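Local coordinates for protein thiamine phosphate pyrophosphorylase (Bacteroides thetaiotaomicron VPI-5482, PDB 3CEU) that probably catalyses the joining of the pyrimidine and thiazole halves of thiamine into thiamine phosphate, a step on the route to thiamine diphosphate, at residues Asn186-Ala189 with Val190-Phe194; Ile18-Ala21 with Leu22-Gly26; Pro9-Phe12 with Val13-Lys17; Val170-Gly173 with Asp174-Lys178; Leu48-Glu51 with Lys52-Arg55. One frame throughout, in Å; residues are numbered along the deposited sequence.

Contact 1 (Asn186-Ala189 with Val190-Phe194); sequences NYLA and VIEHF
Tyr187 and Ile191 are joined by the first turn of helix 188-201, the last helix of a TIM-barrel fold: Ile191 N gives its hydrogen straight to Tyr187 O at 3.2 Å (168°), while Val190 N makes only a weak bond to the same carbonyl. One residue on, Glu192 N reaches Leu188 O at 2.7 Å, and His193 N bonds to Ala189 O. Tyr187 is the N-cap, and the chain enters through an Asx turn in which Asn186 OD1 accepts from Leu188 N at 2.9 Å, in the carbonyl plane and on a lone pair; the short amide of asparagine suits that role.

Among the side chains, Tyr187 and Ile191 run side by side in the same direction. CG of Tyr187 sits between its own N and carbonyl carbon (chi1 47°), and the ring meets Ile191 CG1 with its edge, CD2 to CG1 being 3.8 Å. Both residues lean on helix 15-24, the tyrosine on Ile18 and the isoleucine on Ala21, so an apolar branched chain and a broad ring are apt here. Val190 is buried against Leu175, and His193 NE2 bonds to Asp174. On the exposed flank the pairing is of mixed character: the extended Glu192 crosses Leu188, and its OE2 comes to 3.4 Å from the methyl carbon Leu188 CD2.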
# COMPACT_ATOMS: atom_id res chain seq x y z
N ASN A 186 -19.63 -12.67 6.56
CA ASN A 186 -19.40 -11.24 6.49
C ASN A 186 -17.92 -10.94 6.53
O ASN A 186 -17.09 -11.85 6.65
CB ASN A 186 -20.15 -10.52 7.61
CG ASN A 186 -19.65 -10.89 8.99
OD1 ASN A 186 -18.54 -10.52 9.38
ND2 ASN A 186 -20.47 -11.62 9.75
N TYR A 187 -17.57 -9.66 6.39
CA TYR A 187 -16.18 -9.25 6.40
C TYR A 187 -15.81 -8.37 7.59
O TYR A 187 -14.92 -7.52 7.51
CB TYR A 187 -15.83 -8.54 5.09
CG TYR A 187 -16.83 -7.50 4.63
CD1 TYR A 187 -17.89 -7.84 3.79
CD2 TYR A 187 -16.69 -6.17 5.03
CE1 TYR A 187 -18.79 -6.87 3.36
CE2 TYR A 187 -17.59 -5.20 4.60
CZ TYR A 187 -18.64 -5.55 3.76
OH TYR A 187 -19.52 -4.58 3.34
N LEU A 188 -16.50 -8.60 8.70
CA LEU A 188 -16.26 -7.87 9.94
C LEU A 188 -14.81 -8.04 10.40
O LEU A 188 -14.14 -7.07 10.75
CB LEU A 188 -17.22 -8.37 11.03
CG LEU A 188 -18.31 -7.39 11.45
CD1 LEU A 188 -19.41 -8.10 12.24
CD2 LEU A 188 -17.68 -6.29 12.29
N ALA A 189 -14.34 -9.29 10.41
CA ALA A 189 -12.97 -9.60 10.84
C ALA A 189 -11.94 -8.75 10.09
O ALA A 189 -10.92 -8.36 10.65
CB ALA A 189 -12.67 -11.09 10.64
N VAL A 190 -12.19 -8.48 8.82
CA VAL A 190 -11.25 -7.67 8.07
C VAL A 190 -11.31 -6.23 8.55
O VAL A 190 -10.28 -5.63 8.83
CB VAL A 190 -11.54 -7.75 6.56
CG1 VAL A 190 -10.74 -6.68 5.80
CG2 VAL A 190 -11.14 -9.13 6.04
N ILE A 191 -12.52 -5.68 8.66
CA ILE A 191 -12.66 -4.30 9.10
C ILE A 191 -12.18 -4.12 10.54
O ILE A 191 -11.52 -3.14 10.86
CB ILE A 191 -14.11 -3.81 9.00
CG1 ILE A 191 -14.71 -4.18 7.64
CG2 ILE A 191 -14.17 -2.28 9.20
CD1 ILE A 191 -13.89 -3.70 6.46
N GLU A 192 -12.51 -5.07 11.41
CA GLU A 192 -12.09 -4.96 12.80
C GLU A 192 -10.58 -5.04 12.91
O GLU A 192 -9.96 -4.33 13.70
CB GLU A 192 -12.75 -6.05 13.65
CG GLU A 192 -14.27 -5.96 13.65
CD GLU A 192 -14.93 -6.94 14.60
OE1 GLU A 192 -15.00 -6.65 15.81
OE2 GLU A 192 -15.39 -8.00 14.13
N HIS A 193 -9.97 -5.90 12.10
CA HIS A 193 -8.52 -6.06 12.14
C HIS A 193 -7.81 -4.82 11.57
O HIS A 193 -6.69 -4.50 11.98
CB HIS A 193 -8.11 -7.31 11.37
CG HIS A 193 -6.65 -7.62 11.47
ND1 HIS A 193 -6.05 -8.00 12.65
CD2 HIS A 193 -5.67 -7.56 10.54
CE1 HIS A 193 -4.76 -8.15 12.45
NE2 HIS A 193 -4.50 -7.89 11.18
N PHE A 194 -8.47 -4.12 10.64
CA PHE A 194 -7.88 -2.91 10.05
C PHE A 194 -7.84 -1.80 11.11
O PHE A 194 -6.82 -1.13 11.27
CB PHE A 194 -8.69 -2.43 8.84
CG PHE A 194 -8.30 -1.06 8.35
CD1 PHE A 194 -9.07 0.06 8.67
CD2 PHE A 194 -7.12 -0.87 7.63
CE1 PHE A 194 -8.67 1.35 8.29
CE2 PHE A 194 -6.71 0.42 7.24
CZ PHE A 194 -7.48 1.52 7.57

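Contact 2 (Ile18-Ala21 with Leu22-Gly26); sequences IITA and LFEEG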
# COMPACT_ATOMS: atom_id res chain seq x y z
N ILE A 18 -15.92 -4.06 0.72
CA ILE A 18 -14.90 -4.12 1.73
C ILE A 18 -13.97 -2.93 1.60
O ILE A 18 -13.63 -2.30 2.60
CB ILE A 18 -14.08 -5.43 1.64
CG1 ILE A 18 -15.02 -6.63 1.81
CG2 ILE A 18 -13.02 -5.44 2.74
CD1 ILE A 18 -14.33 -7.98 1.74
N ILE A 19 -13.57 -2.60 0.37
CA ILE A 19 -12.67 -1.47 0.16
C ILE A 19 -13.30 -0.18 0.64
O ILE A 19 -12.66 0.63 1.31
CB ILE A 19 -12.29 -1.32 -1.33
CG1 ILE A 19 -11.38 -2.49 -1.74
CG2 ILE A 19 -11.60 0.04 -1.56
CD1 ILE A 19 -11.04 -2.56 -3.24
N THR A 20 -14.57 0.02 0.30
CA THR A 20 -15.27 1.23 0.69
C THR A 20 -15.33 1.33 2.21
O THR A 20 -15.08 2.39 2.80
CB THR A 20 -16.68 1.21 0.10
OG1 THR A 20 -16.57 1.12 -1.33
CG2 THR A 20 -17.44 2.47 0.48
N ALA A 21 -15.64 0.20 2.84
CA ALA A 21 -15.72 0.11 4.29
C ALA A 21 -14.38 0.48 4.94
O ALA A 21 -14.34 1.09 6.01
CB ALA A 21 -16.14 -1.31 4.70
N LEU A 22 -13.28 0.11 4.28
CA LEU A 22 -11.94 0.42 4.78
C LEU A 22 -11.66 1.92 4.60
O LEU A 22 -11.03 2.55 5.45
CB LEU A 22 -10.88 -0.43 4.04
CG LEU A 22 -10.96 -1.96 4.24
CD1 LEU A 22 -10.17 -2.70 3.17
CD2 LEU A 22 -10.44 -2.31 5.61
N PHE A 23 -12.12 2.50 3.50
CA PHE A 23 -11.90 3.93 3.32
C PHE A 23 -12.67 4.66 4.43
O PHE A 23 -12.13 5.53 5.11
CB PHE A 23 -12.36 4.40 1.94
CG PHE A 23 -11.32 4.21 0.86
CD1 PHE A 23 -10.05 4.76 1.00
CD2 PHE A 23 -11.61 3.51 -0.30
CE1 PHE A 23 -9.09 4.61 0.00
CE2 PHE A 23 -10.65 3.35 -1.31
CZ PHE A 23 -9.39 3.91 -1.15
N GLU A 24 -13.93 4.28 4.62
CA GLU A 24 -14.78 4.88 5.64
C GLU A 24 -14.15 4.84 7.04
O GLU A 24 -14.48 5.66 7.90
CB GLU A 24 -16.14 4.17 5.66
CG GLU A 24 -17.06 4.58 4.50
CD GLU A 24 -18.29 3.70 4.37
OE1 GLU A 24 -18.92 3.38 5.41
OE2 GLU A 24 -18.64 3.32 3.22
N GLU A 25 -13.23 3.90 7.27
CA GLU A 25 -12.55 3.78 8.55
C GLU A 25 -11.20 4.49 8.54
O GLU A 25 -10.33 4.23 9.37
CB GLU A 25 -12.37 2.31 8.93
CG GLU A 25 -13.68 1.56 9.14
CD GLU A 25 -14.52 2.13 10.27
OE1 GLU A 25 -15.70 1.73 10.39
OE2 GLU A 25 -14.02 2.96 11.06
N GLY A 26 -11.02 5.37 7.56
CA GLY A 26 -9.80 6.14 7.47
C GLY A 26 -8.61 5.56 6.73
O GLY A 26 -7.48 5.97 7.00
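The helical bonds from Ile18-Ala21 to Leu22-Glu25 run out in a Schellman motif, which ends helix 15-24. Gly26, its C-prime residue, has positive phi, where a CB would jam against the preceding carbonyl, which explains the glycine. Its N bonds to Phe23 O at 2.7 Å, and Leu27 N returns to Leu22 O. Before this the i to i+4 bonds hold, with Glu24 N meeting Thr20 O at 2.9 Å and 173°; the next, from Glu25 N to Ala21 O, is already weak.

Ile19 and Phe23 lie alongside each other, CG2 of the isoleucine 3.5 Å from Phe23 CE2. That methyl stands anti to the backbone N of Ile19 (chi1 -69° for CG1), which turns it along the helix toward the ring. Phe23 also stacks with Tyr53, and both residues touch Leu30 of the next strand. On a second face Ile18 CG2 comes 4.0 Å from Leu22 CD1, and both side chains pack on Trp176. Shortening Leu22 to an alanine would probably open a gap between Ile18, Trp176 and Phe194 and leave the indole less firmly held. Glu24 crosses Thr20 on the outer side, while Thr20 OG1 bonds back to Asp16 O.

The chemistry implies an amphipathic helix of a beta-alpha-beta unit: branched and aromatic side chains meet the barrel and its neighbours, and carboxylates are kept for the outer side.

Contact 3 (Pro9-Phe12 with Val13-Lys17); sequences PTFF and VEEDK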
# COMPACT_ATOMS: atom_id res chain seq x y z
N PRO A 9 -4.36 -9.87 -5.66
CA PRO A 9 -4.01 -9.99 -7.08
C PRO A 9 -5.21 -10.29 -7.97
O PRO A 9 -5.19 -10.00 -9.17
CB PRO A 9 -2.98 -11.12 -7.09
CG PRO A 9 -2.38 -11.07 -5.71
CD PRO A 9 -3.60 -10.85 -4.86
N THR A 10 -6.26 -10.88 -7.39
CA THR A 10 -7.45 -11.23 -8.14
C THR A 10 -8.73 -10.50 -7.69
O THR A 10 -8.81 -10.01 -6.56
CB THR A 10 -7.70 -12.77 -8.10
OG1 THR A 10 -9.05 -13.04 -8.48
CG2 THR A 10 -7.45 -13.32 -6.71
N PHE A 11 -9.70 -10.44 -8.59
CA PHE A 11 -11.00 -9.80 -8.37
C PHE A 11 -11.98 -10.75 -7.69
O PHE A 11 -12.03 -11.94 -8.02
CB PHE A 11 -11.61 -9.35 -9.72
CG PHE A 11 -10.94 -8.14 -10.32
CD1 PHE A 11 -11.36 -6.86 -9.99
CD2 PHE A 11 -9.87 -8.29 -11.20
CE1 PHE A 11 -10.72 -5.74 -10.52
CE2 PHE A 11 -9.23 -7.17 -11.73
CZ PHE A 11 -9.65 -5.89 -11.39
N PHE A 12 -12.76 -10.23 -6.74
CA PHE A 12 -13.75 -11.06 -6.05
C PHE A 12 -14.96 -10.24 -5.61
O PHE A 12 -14.84 -9.05 -5.29
CB PHE A 12 -13.13 -11.77 -4.84
CG PHE A 12 -12.66 -10.85 -3.75
CD1 PHE A 12 -11.44 -10.19 -3.86
CD2 PHE A 12 -13.43 -10.66 -2.61
CE1 PHE A 12 -10.99 -9.36 -2.84
CE2 PHE A 12 -13.00 -9.83 -1.59
CZ PHE A 12 -11.78 -9.17 -1.70
N VAL A 13 -16.14 -10.87 -5.62
CA VAL A 13 -17.38 -10.21 -5.23
C VAL A 13 -17.29 -9.66 -3.81
O VAL A 13 -16.68 -10.28 -2.94
CB VAL A 13 -18.58 -11.17 -5.29
CG1 VAL A 13 -18.89 -11.52 -6.73
CG2 VAL A 13 -18.27 -12.43 -4.48
N GLU A 14 -17.90 -8.50 -3.60
CA GLU A 14 -17.89 -7.85 -2.29
C GLU A 14 -16.61 -7.05 -2.04
O GLU A 14 -16.53 -6.30 -1.07
CB GLU A 14 -18.10 -8.88 -1.17
CG GLU A 14 -19.57 -9.24 -0.97
CD GLU A 14 -19.78 -10.31 0.08
OE1 GLU A 14 -19.44 -11.49 -0.19
OE2 GLU A 14 -20.27 -9.97 1.18
N GLU A 15 -15.62 -7.22 -2.92
CA GLU A 15 -14.35 -6.50 -2.79
C GLU A 15 -14.57 -4.98 -2.73
O GLU A 15 -13.92 -4.29 -1.95
CB GLU A 15 -13.43 -6.84 -3.97
CG GLU A 15 -12.02 -6.27 -3.82
CD GLU A 15 -11.14 -6.47 -5.05
OE1 GLU A 15 -9.93 -6.16 -4.97
OE2 GLU A 15 -11.65 -6.94 -6.10
N ASP A 16 -15.48 -4.48 -3.56
CA ASP A 16 -15.78 -3.06 -3.59
C ASP A 16 -16.37 -2.58 -2.26
O ASP A 16 -16.08 -1.47 -1.80
CB ASP A 16 -16.74 -2.73 -4.74
CG ASP A 16 -18.17 -3.16 -4.46
OD1 ASP A 16 -18.41 -4.36 -4.26
OD2 ASP A 16 -19.06 -2.28 -4.45
N LYS A 17 -17.20 -3.42 -1.65
CA LYS A 17 -17.83 -3.09 -0.37
C LYS A 17 -16.79 -3.06 0.72
O LYS A 17 -16.77 -2.17 1.57
CB LYS A 17 -18.88 -4.14 0.01
CG LYS A 17 -20.29 -3.91 -0.54
CD LYS A 17 -20.37 -4.09 -2.04
CE LYS A 17 -21.83 -4.17 -2.48
NZ LYS A 17 -22.50 -5.39 -1.93
O HOH W 1 -13.92 -7.18 -7.50
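Phe12 and Glu15 carry most of this contact, with Val13 between them in sequence and more exposed. The carbon chain of Glu15 passes over one face of the Phe12 ring: its CB stands 3.6 Å from the ring centroid, 11° off the normal, a CH-pi contact, and CG follows at 3.4 Å from Phe12 CE1. The two side chains cross at about a right angle, yet the carboxylate ends only 18° from parallel to the ring. Phe12 folds its ring under the glutamate because CG lies between its own N and carbonyl carbon (chi1 65°), while the fully extended Glu15 sends its carboxylate back over the preceding residues.

The backbone closes the same loop. Glu15 N donates to Phe12 O at 3.1 Å, the closing bond of a type II turn with Val13 and Glu14 at its corners. A water then gives one hydrogen to Phe12 O at 3.0 Å and another to Glu15 OE2 at 2.7 Å, bridging the turn to the acid. The other oxygen, OE1, forms a salt bridge with Lys34, whose ammonium also makes a cation-pi contact with the Phe11 ring; the buried carboxylate is thus satisfied on both oxygens. With a serine in place of Phe12, the aliphatic part of Glu15 would probably lose its flat support, and Trp176 and Ile18 a neighbour.

A glutamate suits this place for combining a greasy stem with a charged end. The whole is a beta-alpha loop of a TIM barrel, leading from strand 2-6 through a tight turn into the N-terminus of helix 15-24.

Contact 4 (Val170-Gly173 with Asp174-Lys178); sequences VVLG and DLWNK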
# COMPACT_ATOMS: atom_id res chain seq x y z
N VAL A 170 2.98 -0.97 4.69
CA VAL A 170 2.14 -1.52 3.64
C VAL A 170 1.76 -2.95 3.97
O VAL A 170 2.61 -3.75 4.33
CB VAL A 170 2.88 -1.50 2.29
CG1 VAL A 170 1.96 -1.99 1.18
CG2 VAL A 170 3.36 -0.07 2.01
N VAL A 171 0.48 -3.26 3.86
CA VAL A 171 0.01 -4.59 4.19
C VAL A 171 -0.87 -5.19 3.10
O VAL A 171 -1.50 -4.47 2.32
CB VAL A 171 -0.79 -4.55 5.51
CG1 VAL A 171 0.07 -3.96 6.62
CG2 VAL A 171 -2.05 -3.72 5.33
N LEU A 172 -0.90 -6.51 3.03
CA LEU A 172 -1.73 -7.17 2.04
C LEU A 172 -2.31 -8.45 2.64
O LEU A 172 -3.49 -8.49 2.98
CB LEU A 172 -0.91 -7.49 0.77
CG LEU A 172 -1.71 -7.64 -0.54
CD1 LEU A 172 -0.77 -7.61 -1.75
CD2 LEU A 172 -2.49 -8.94 -0.50
N GLY A 173 -1.47 -9.46 2.81
CA GLY A 173 -1.93 -10.73 3.37
C GLY A 173 -2.53 -10.69 4.77
O GLY A 173 -3.64 -11.18 5.00
N ASP A 174 -1.79 -10.13 5.72
CA ASP A 174 -2.27 -10.08 7.10
C ASP A 174 -3.66 -9.47 7.21
O ASP A 174 -4.34 -9.62 8.24
CB ASP A 174 -1.33 -9.28 7.98
CG ASP A 174 -1.85 -9.14 9.38
OD1 ASP A 174 -2.04 -10.18 10.05
OD2 ASP A 174 -2.09 -7.99 9.82
N LEU A 175 -4.09 -8.79 6.15
CA LEU A 175 -5.39 -8.16 6.16
C LEU A 175 -6.45 -8.95 5.37
O LEU A 175 -7.45 -9.40 5.95
CB LEU A 175 -5.27 -6.73 5.63
CG LEU A 175 -6.50 -5.84 5.78
CD1 LEU A 175 -6.09 -4.38 5.77
CD2 LEU A 175 -7.46 -6.15 4.65
N TRP A 176 -6.23 -9.14 4.07
CA TRP A 176 -7.18 -9.87 3.24
C TRP A 176 -7.35 -11.35 3.60
O TRP A 176 -8.43 -11.92 3.41
CB TRP A 176 -6.81 -9.72 1.76
CG TRP A 176 -6.78 -8.30 1.30
CD1 TRP A 176 -5.67 -7.53 1.07
CD2 TRP A 176 -7.91 -7.45 1.08
NE1 TRP A 176 -6.05 -6.25 0.72
CE2 TRP A 176 -7.41 -6.17 0.72
CE3 TRP A 176 -9.30 -7.64 1.15
CZ2 TRP A 176 -8.25 -5.09 0.43
CZ3 TRP A 176 -10.14 -6.56 0.87
CH2 TRP A 176 -9.61 -5.31 0.51
N ASN A 177 -6.30 -11.97 4.12
CA ASN A 177 -6.36 -13.37 4.52
C ASN A 177 -7.41 -13.57 5.62
O ASN A 177 -7.75 -14.71 5.96
CB ASN A 177 -4.99 -13.85 5.00
CG ASN A 177 -3.95 -13.90 3.87
OD1 ASN A 177 -2.74 -13.97 4.11
ND2 ASN A 177 -4.42 -13.86 2.62
N LYS A 178 -7.90 -12.47 6.18
CA LYS A 178 -8.90 -12.51 7.25
C LYS A 178 -10.30 -12.69 6.69
O LYS A 178 -11.28 -12.62 7.42
CB LYS A 178 -8.84 -11.22 8.08
CG LYS A 178 -8.77 -11.45 9.58
CD LYS A 178 -7.57 -12.31 9.95
CE LYS A 178 -6.25 -11.56 9.83
NZ LYS A 178 -6.06 -10.61 10.97
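Leu172 and Trp176 meet where strand 168-171, the eighth of the TIM barrel, gives way to the short helix 173-176. Leu172 is the N-cap, and its carbonyl is the hub: Trp176 N bonds to Leu172 O at 3.0 Å and 166°. A second bond from Leu175 N to that oxygen is less sure. Asn177 N completes the turn on Gly173 O at 2.9 Å.

The indole can be followed outward. Trp176 CB lies 3.7 Å from Leu172 O, and CG is equally near that oxygen. With CG anti to the carbonyl carbon (chi1 -59°), the ring is swung back over the start of the turn, where CD1 comes to 3.1 Å from Leu172 O and 3.8 Å from Leu172 CD2, the two side chains crossing at about a right angle. Next along the ring, NE1 hydrogen-bonds to Val6 O, tying the turn to the first strand. The far six-membered ring reaches Ile18, Ile19 and Leu22 of helix 15-24, with Phe12 also against it. Tryptophan suits the place because it spans this distance with a wide apolar surface and still spends its one N-H on a carbonyl of the first strand.

Leu175 covers one face of the indole with CD2. Its other methyl, CD1, turns to the strand. Branched apolar side chains suit the space between strand and helix, as in the contact of Leu175 CD1 with Val171 CG2 at 4.1 Å.

Contact 5 (Leu48-Glu51 with Lys52-Arg55); sequences LIPE and KYHR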
# COMPACT_ATOMS: atom_id res chain seq x y z
N LEU A 48 -17.72 1.25 -8.61
CA LEU A 48 -18.49 0.93 -7.41
C LEU A 48 -18.02 1.67 -6.18
O LEU A 48 -18.80 1.91 -5.25
CB LEU A 48 -18.43 -0.57 -7.11
CG LEU A 48 -19.46 -1.45 -7.81
CD1 LEU A 48 -19.63 -1.00 -9.25
CD2 LEU A 48 -19.00 -2.91 -7.73
N ILE A 49 -16.74 2.00 -6.15
CA ILE A 49 -16.21 2.72 -5.01
C ILE A 49 -16.42 4.21 -5.18
O ILE A 49 -16.10 4.78 -6.22
CB ILE A 49 -14.71 2.42 -4.79
CG1 ILE A 49 -13.98 2.43 -6.13
CG2 ILE A 49 -14.55 1.07 -4.09
CD1 ILE A 49 -12.54 1.93 -6.04
N PRO A 50 -17.00 4.86 -4.16
CA PRO A 50 -17.30 6.29 -4.10
C PRO A 50 -16.20 7.16 -4.68
O PRO A 50 -15.05 7.04 -4.28
CB PRO A 50 -17.49 6.54 -2.61
CG PRO A 50 -18.17 5.29 -2.18
CD PRO A 50 -17.38 4.20 -2.89
N GLU A 51 -16.58 8.03 -5.61
CA GLU A 51 -15.65 8.94 -6.29
C GLU A 51 -14.67 9.61 -5.33
O GLU A 51 -13.48 9.68 -5.59
CB GLU A 51 -16.43 10.03 -7.04
CG GLU A 51 -17.75 9.58 -7.67
CD GLU A 51 -18.57 10.74 -8.25
OE1 GLU A 51 -18.25 11.22 -9.36
OE2 GLU A 51 -19.53 11.18 -7.58
N LYS A 52 -15.20 10.12 -4.22
CA LYS A 52 -14.39 10.82 -3.24
C LYS A 52 -13.19 10.06 -2.69
O LYS A 52 -12.29 10.66 -2.10
CB LYS A 52 -15.25 11.30 -2.08
CG LYS A 52 -15.86 10.22 -1.22
CD LYS A 52 -16.73 10.89 -0.17
CE LYS A 52 -16.99 10.00 1.02
NZ LYS A 52 -17.58 10.83 2.11
N TYR A 53 -13.18 8.74 -2.87
CA TYR A 53 -12.05 7.96 -2.39
C TYR A 53 -11.09 7.65 -3.54
O TYR A 53 -10.11 6.92 -3.35
CB TYR A 53 -12.53 6.65 -1.74
CG TYR A 53 -13.35 6.84 -0.48
CD1 TYR A 53 -12.89 7.63 0.57
CD2 TYR A 53 -14.60 6.24 -0.35
CE1 TYR A 53 -13.66 7.83 1.72
CE2 TYR A 53 -15.38 6.44 0.79
CZ TYR A 53 -14.91 7.23 1.81
OH TYR A 53 -15.70 7.47 2.91
N HIS A 54 -11.34 8.20 -4.72
CA HIS A 54 -10.47 7.91 -5.85
C HIS A 54 -9.07 8.49 -5.73
O HIS A 54 -8.11 7.86 -6.19
CB HIS A 54 -11.11 8.35 -7.17
CG HIS A 54 -12.21 7.44 -7.61
ND1 HIS A 54 -12.77 7.50 -8.87
CD2 HIS A 54 -12.87 6.45 -6.96
CE1 HIS A 54 -13.72 6.59 -8.97
NE2 HIS A 54 -13.80 5.94 -7.82
N ARG A 55 -8.93 9.67 -5.13
CA ARG A 55 -7.60 10.27 -4.99
C ARG A 55 -6.80 9.64 -3.85
O ARG A 55 -5.81 10.22 -3.39
CB ARG A 55 -7.69 11.78 -4.75
CG ARG A 55 -8.05 12.19 -3.33
CD ARG A 55 -9.53 12.44 -3.21
NE ARG A 55 -9.82 13.63 -2.42
CZ ARG A 55 -10.91 14.38 -2.58
NH1 ARG A 55 -11.81 14.05 -3.50
NH2 ARG A 55 -11.10 15.45 -1.82
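Ile49 and His54 are linked by a side-chain-to-backbone hydrogen bond inside an alpha-beta loop of the TIM barrel, between helix 39-48 and strand 57-59, where the chain makes a short 3-10 turn. His54 NE2 donates to Ile49 O at 3.0 Å, bent to 138° and with the oxygen tilted from the ring plane. Glu51 CA stands 3.8 Å from the centroid of the His54 ring, 9° off the normal, a CH-pi contact over the face. Beside it, Pro50 CB touches Tyr53 CD2 at 3.7 Å, the rigid pyrrolidine crossing the ring obliquely.

The turn itself positions these groups. Tyr53 N bonds to Pro50 O at 2.9 Å and His54 N to Glu51 O at 2.7 Å, both i to i+3 links of the 3-10 type. Proline suits the entry, having no N-H to place as the chain leaves the helix. With CG anti to its carbonyl carbon (chi1 -74°), His54 folds its imidazole back against Glu51.

Further out, His54 ND1 bonds to Phe69 O, and NE2 shares its hydrogen between Ile49 O and Leu46 O, the latter near the end of helix 39-48; carbonyl partners at both nitrogens would be consistent with a doubly protonated ring. A buried histidine can so tie three stretches of chain together, and its rotation is probably fixed. Tyr53 touches Glu24, and Ile49 and Pro50 rest on Thr20. Lys52, itself exposed, lays its CG 4.1 Å above the plane of the Tyr53 ring, over its centre.

Helix 15-24 connects the set: contact 3 leads into it, contact 2 runs down it to its end, and contacts 1, 4 and 5 pack on it. Contact 3 is the surface one, the other four being partly buried. Contact 4, nearest the chain's centre, joins barrel strand to helix; its Trp176 touches Ile18 and Leu22 of contact 2 and Phe12 of contact 3. Contact 1 meets contact 4 through a probable His193-Asp174 hydrogen bond, but contact 2 through packing, mostly apolar. Contact 5 adjoins contact 2 at Phe23 and Tyr53, and its nearest atoms stay about 9 Å from those of contact 4. Charge and water mark contact 3, imidazole-to-carbonyl bonding contact 5.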